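Local coordinates for berberine bridge enzyme-like protein (Arabidopsis thaliana, PDB 5D79), which is a secreted, FAD-dependent oxidoreductase of the berberine bridge enzyme-like family that takes part in adaptation to salt stress, at residues S234-V238 and F520-I526. Sequence-based numbering, arbitrary orientation.
Sequences SSFGV and FCDEQSI. With FAD (flavin-adenine dinucleotide), chain E.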
ATOM      1  N   SER A 234       2.261   1.210  12.238  1.00 17.38           N
ATOM      2  CA  SER A 234       1.919   2.281  13.175  1.00 18.39           C
ATOM      3  C   SER A 234       1.466   1.756  14.546  1.00 18.88           C
ATOM      4  O   SER A 234       1.388   2.514  15.518  1.00 20.14           O
ATOM      5  CB  SER A 234       0.838   3.186  12.576  1.00 17.69           C
ATOM      6  OG  SER A 234      -0.360   2.473  12.345  1.00 17.99           O
ATOM      7  N   SER A 235       1.184   0.458  14.625  1.00 22.28           N
ATOM      8  CA  SER A 235       0.749  -0.172  15.878  1.00 20.61           C
ATOM      9  C   SER A 235       1.902  -0.746  16.723  1.00 21.30           C
ATOM     10  O   SER A 235       1.684  -1.137  17.870  1.00 20.33           O
ATOM     11  CB  SER A 235      -0.265  -1.300  15.590  1.00 17.24           C
ATOM     12  OG  SER A 235      -1.491  -0.808  15.067  1.00 17.28           O
ATOM     13  N   PHE A 236       3.117  -0.805  16.175  1.00 20.05           N
ATOM     14  CA  PHE A 236       4.158  -1.638  16.790  1.00 22.29           C
ATOM     15  C   PHE A 236       5.513  -0.969  17.059  1.00 28.09           C
ATOM     16  O   PHE A 236       6.329  -1.519  17.807  1.00 32.48           O
ATOM     17  CB  PHE A 236       4.374  -2.898  15.931  1.00 16.53           C
ATOM     18  CG  PHE A 236       3.186  -3.815  15.916  1.00 22.64           C
ATOM     19  CD1 PHE A 236       2.937  -4.666  16.986  1.00 26.04           C
ATOM     20  CD2 PHE A 236       2.294  -3.803  14.860  1.00 20.21           C
ATOM     21  CE1 PHE A 236       1.832  -5.493  16.997  1.00 15.99           C
ATOM     22  CE2 PHE A 236       1.190  -4.631  14.866  1.00 18.80           C
ATOM     23  CZ  PHE A 236       0.963  -5.478  15.940  1.00 17.21           C
ATOM     24  N   GLY A 237       5.758   0.202  16.472  1.00 23.98           N
ATOM     25  CA  GLY A 237       7.010   0.907  16.690  1.00 19.17           C
ATOM     26  C   GLY A 237       7.412   1.827  15.554  1.00 23.09           C
ATOM     27  O   GLY A 237       6.586   2.188  14.718  1.00 20.99           O
ATOM     28  N   VAL A 238       8.681   2.227  15.536  1.00 24.66           N
ATOM     29  CA  VAL A 238       9.232   2.919  14.378  1.00 24.26           C
ATOM     30  C   VAL A 238      10.232   2.022  13.675  1.00 23.07           C
ATOM     31  O   VAL A 238      11.349   1.832  14.152  1.00 25.51           O
ATOM     32  CB  VAL A 238       9.930   4.240  14.738  1.00 24.25           C
ATOM     33  CG1 VAL A 238      10.356   4.960  13.454  1.00 20.64           C
ATOM     34  CG2 VAL A 238       9.011   5.123  15.561  1.00 24.72           C
ATOM     35  N   PHE A 520       2.238   3.506  20.581  1.00 28.48           N
ATOM     36  CA  PHE A 520       2.011   3.587  19.147  1.00 25.04           C
ATOM     37  C   PHE A 520       0.556   3.289  18.804  1.00 25.60           C
ATOM     38  O   PHE A 520       0.165   2.131  18.681  1.00 26.44           O
ATOM     39  CB  PHE A 520       2.964   2.643  18.421  1.00 22.34           C
ATOM     40  CG  PHE A 520       4.405   3.006  18.606  1.00 20.91           C
ATOM     41  CD1 PHE A 520       4.976   4.021  17.860  1.00 21.13           C
ATOM     42  CD2 PHE A 520       5.181   2.359  19.552  1.00 27.76           C
ATOM     43  CE1 PHE A 520       6.294   4.369  18.035  1.00 22.11           C
ATOM     44  CE2 PHE A 520       6.505   2.710  19.739  1.00 27.16           C
ATOM     45  CZ  PHE A 520       7.060   3.714  18.980  1.00 22.54           C
ATOM     46  N   CYS A 521      -0.240   4.349  18.667  1.00 22.89           N
ATOM     47  CA  CYS A 521      -1.666   4.221  18.395  1.00 24.26           C
ATOM     48  C   CYS A 521      -2.157   5.287  17.417  1.00 28.15           C
ATOM     49  O   CYS A 521      -1.709   6.428  17.457  1.00 29.35           O
ATOM     50  CB  CYS A 521      -2.478   4.293  19.702  1.00 25.75           C
ATOM     51  SG  CYS A 521      -2.643   5.948  20.488  1.00 36.28           S
ATOM     52  N   ASP A 522      -3.063   4.895  16.525  1.00 30.26           N
ATOM     53  CA  ASP A 522      -3.816   5.842  15.703  1.00 25.64           C
ATOM     54  C   ASP A 522      -5.301   5.498  15.787  1.00 24.45           C
ATOM     55  O   ASP A 522      -5.732   4.792  16.707  1.00 25.53           O
ATOM     56  CB  ASP A 522      -3.328   5.860  14.240  1.00 20.02           C
ATOM     57  CG  ASP A 522      -3.159   4.475  13.635  1.00 17.05           C
ATOM     58  OD1 ASP A 522      -3.957   3.567  13.911  1.00 20.62           O
ATOM     59  OD2 ASP A 522      -2.220   4.293  12.844  1.00 19.93           O
ATOM     60  N   GLU A 523      -6.080   5.976  14.825  1.00 21.69           N
ATOM     61  CA  GLU A 523      -7.530   5.803  14.869  1.00 23.73           C
ATOM     62  C   GLU A 523      -8.030   4.372  14.558  1.00 21.48           C
ATOM     63  O   GLU A 523      -9.207   4.064  14.776  1.00 20.73           O
ATOM     64  CB  GLU A 523      -8.177   6.806  13.911  1.00 28.99           C
ATOM     65  CG  GLU A 523      -8.111   8.273  14.376  1.00 33.94           C
ATOM     66  CD  GLU A 523      -6.721   8.899  14.270  1.00 31.82           C
ATOM     67  OE1 GLU A 523      -5.877   8.370  13.512  1.00 32.30           O
ATOM     68  OE2 GLU A 523      -6.481   9.924  14.947  1.00 29.26           O
ATOM     69  N   GLN A 524      -7.140   3.509  14.062  1.00 20.64           N
ATOM     70  CA  GLN A 524      -7.478   2.118  13.743  1.00 19.81           C
ATOM     71  C   GLN A 524      -6.418   1.104  14.231  1.00 24.64           C
ATOM     72  O   GLN A 524      -6.403  -0.059  13.806  1.00 22.80           O
ATOM     73  CB  GLN A 524      -7.675   1.956  12.231  1.00 17.31           C
ATOM     74  CG  GLN A 524      -9.067   2.274  11.721  1.00 18.78           C
ATOM     75  CD  GLN A 524      -9.267   1.856  10.267  1.00 20.43           C
ATOM     76  OE1 GLN A 524      -8.299   1.653   9.528  1.00 21.03           O
ATOM     77  NE2 GLN A 524     -10.526   1.716   9.851  1.00 22.68           N
ATOM     78  N   SER A 525      -5.535   1.535  15.125  1.00 26.91           N
ATOM     79  CA  SER A 525      -4.428   0.680  15.551  1.00 26.00           C
ATOM     80  C   SER A 525      -4.905  -0.577  16.302  1.00 22.54           C
ATOM     81  O   SER A 525      -6.033  -0.633  16.815  1.00 18.10           O
ATOM     82  CB  SER A 525      -3.442   1.481  16.416  1.00 22.87           C
ATOM     83  OG  SER A 525      -4.071   1.994  17.573  1.00 24.94           O
ATOM     84  N   ILE A 526      -4.038  -1.587  16.333  1.00 19.80           N
ATOM     85  CA  ILE A 526      -4.305  -2.836  17.033  1.00 18.86           C
ATOM     86  C   ILE A 526      -4.398  -2.550  18.524  1.00 21.56           C
ATOM     87  O   ILE A 526      -3.511  -1.892  19.076  1.00 20.47           O
ATOM     88  CB  ILE A 526      -3.192  -3.877  16.759  1.00 19.94           C
ATOM     89  CG1 ILE A 526      -3.079  -4.188  15.258  1.00 18.83           C
ATOM     90  CG2 ILE A 526      -3.402  -5.147  17.576  1.00 15.90           C
ATOM     91  CD1 ILE A 526      -4.298  -4.862  14.658  1.00 14.30           C
TER
HETATM   92  PA  FAD E 603       2.764   6.659   4.874  1.00 19.33           P
HETATM   93  O1A FAD E 603       1.577   7.584   4.950  1.00 16.53           O
HETATM   94  O2A FAD E 603       4.080   7.372   5.089  1.00 22.48           O
HETATM   95  O5B FAD E 603       2.566   5.440   5.916  1.00 21.27           O
HETATM   96  C5B FAD E 603       1.332   4.741   6.006  1.00 21.66           C
HETATM   97  C4B FAD E 603       1.142   4.048   7.362  1.00 19.79           C
HETATM   98  O4B FAD E 603       2.320   3.334   7.691  1.00 17.36           O
HETATM   99  C3B FAD E 603       0.894   5.060   8.472  1.00 21.02           C
HETATM  100  O3B FAD E 603      -0.015   4.556   9.428  1.00 17.24           O
HETATM  101  C2B FAD E 603       2.275   5.249   9.073  1.00 24.69           C
HETATM  102  O2B FAD E 603       2.227   5.629  10.437  1.00 24.27           O
HETATM  103  C1B FAD E 603       2.939   3.896   8.836  1.00 18.46           C
HETATM  104  N9A FAD E 603       4.406   3.955   8.657  1.00 16.91           N
HETATM  105  C8A FAD E 603       5.131   4.524   7.634  1.00 16.45           C
HETATM  106  N7A FAD E 603       6.451   4.318   7.877  1.00 16.40           N
HETATM  107  C5A FAD E 603       6.582   3.628   9.035  1.00 17.79           C
HETATM  108  C6A FAD E 603       7.681   3.156   9.752  1.00 18.31           C
HETATM  109  N6A FAD E 603       8.893   3.139   9.210  1.00 17.68           N
HETATM  110  N1A FAD E 603       7.482   2.466  10.932  1.00 19.49           N
HETATM  111  C2A FAD E 603       6.205   2.238  11.394  1.00 15.59           C
HETATM  112  N3A FAD E 603       5.121   2.712  10.681  1.00 17.51           N
HETATM  113  C4A FAD E 603       5.302   3.392   9.525  1.00 18.39           C
HETATM  114  N1  FAD E 603      -0.514  -0.560  -2.105  1.00 18.24           N
HETATM  115  C2  FAD E 603      -0.396  -1.804  -2.701  1.00 23.95           C
HETATM  116  O2  FAD E 603       0.034  -2.769  -2.058  1.00 15.93           O
HETATM  117  N3  FAD E 603      -0.747  -1.955  -4.037  1.00 28.03           N
HETATM  118  C4  FAD E 603      -1.217  -0.886  -4.783  1.00 25.29           C
HETATM  119  O4  FAD E 603      -1.409  -1.032  -5.991  1.00 24.15           O
HETATM  120  C4X FAD E 603      -1.313   0.370  -4.184  1.00 22.61           C
HETATM  121  N5  FAD E 603      -1.649   1.491  -4.927  1.00 19.88           N
HETATM  122  C5X FAD E 603      -1.439   2.754  -4.391  1.00 19.29           C
HETATM  123  C6  FAD E 603      -1.524   3.898  -5.182  1.00 19.06           C
HETATM  124  C7  FAD E 603      -1.316   5.163  -4.626  1.00 20.95           C
HETATM  125  C7M FAD E 603      -1.423   6.388  -5.484  1.00 20.66           C
HETATM  126  C8  FAD E 603      -0.974   5.286  -3.278  1.00 21.00           C
HETATM  127  C8M FAD E 603      -0.771   6.634  -2.649  1.00 16.28           C
HETATM  128  C9  FAD E 603      -0.892   4.145  -2.488  1.00 23.36           C
HETATM  129  C9A FAD E 603      -1.172   2.885  -3.027  1.00 22.54           C
HETATM  130  N10 FAD E 603      -1.126   1.747  -2.237  1.00 17.20           N
HETATM  131  C10 FAD E 603      -0.927   0.524  -2.847  1.00 16.46           C
HETATM  132  C1' FAD E 603      -1.208   1.853  -0.745  1.00 11.40           C
HETATM  133  C2' FAD E 603       0.144   1.989  -0.069  1.00 14.78           C
HETATM  134  O2' FAD E 603       0.868   0.790  -0.240  1.00 20.14           O
HETATM  135  C3' FAD E 603      -0.107   2.284   1.405  1.00 15.36           C
HETATM  136  O3' FAD E 603      -0.721   3.551   1.506  1.00 19.46           O
HETATM  137  C4' FAD E 603       1.173   2.342   2.202  1.00 12.97           C
HETATM  138  O4' FAD E 603       0.901   2.087   3.555  1.00 14.89           O
HETATM  139  C5' FAD E 603       1.744   3.741   2.131  1.00 13.28           C
HETATM  140  O5' FAD E 603       3.082   3.706   2.572  1.00 15.51           O
HETATM  141  P   FAD E 603       3.862   5.102   2.671  1.00 18.14           P
HETATM  142  O1P FAD E 603       5.153   4.915   3.423  1.00 15.08           O
HETATM  143  O2P FAD E 603       4.110   5.681   1.300  1.00 13.22           O
HETATM  144  O3P FAD E 603       2.729   5.978   3.414  1.00 22.20           O
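Phe520 lays its ring flat against Gly237, joining the C-terminal berberine-like region to the PCMH-type FAD-binding fold just before strand 238-248. Gly237 CA sits 3.5 Å from the centroid of the Phe520 ring and only 7° off its normal, a CH-pi contact over the centre of one face. The phenyl group gets there with CG anti to its own carbonyl carbon (chi1 -63°), while the Val238 side chain crosses that of Phe520 at about a right angle, Val238 CG2 touching Phe520 CE1 at 3.8 Å. Ile94 of helix 87-100 also packs on this ring. Cut back to an alanine, Phe520 would probably leave a gap over Gly237 CA and Val238 CG2 without its aromatic neighbour. Gly237 O in turn approaches adenine atom C2A of FAD to 3.3 Å, so the glycine stacked on the phenyl ring also lines the cofactor pocket. The neighbouring 3-10 turn supplies two hydroxyls. Ser235 OG, beside its own backbone N, accepts a nearly straight hydrogen bond from Ile526 N. Next to this bond, Phe236 CZ meets Ile526 CG1 loosely, and helix 504-514 packs on both side chains. Asp522 OD1 takes Gln524 N in an Asx turn, which probably limits the turning of the carboxylate. Asp522 OD2 accepts a hydrogen bond from Ser234 OG at 2.6 Å on the syn side, 28° out of the carboxylate plane, while Ser234 CB lies 3.5 Å from ribose atom O2B of FAD.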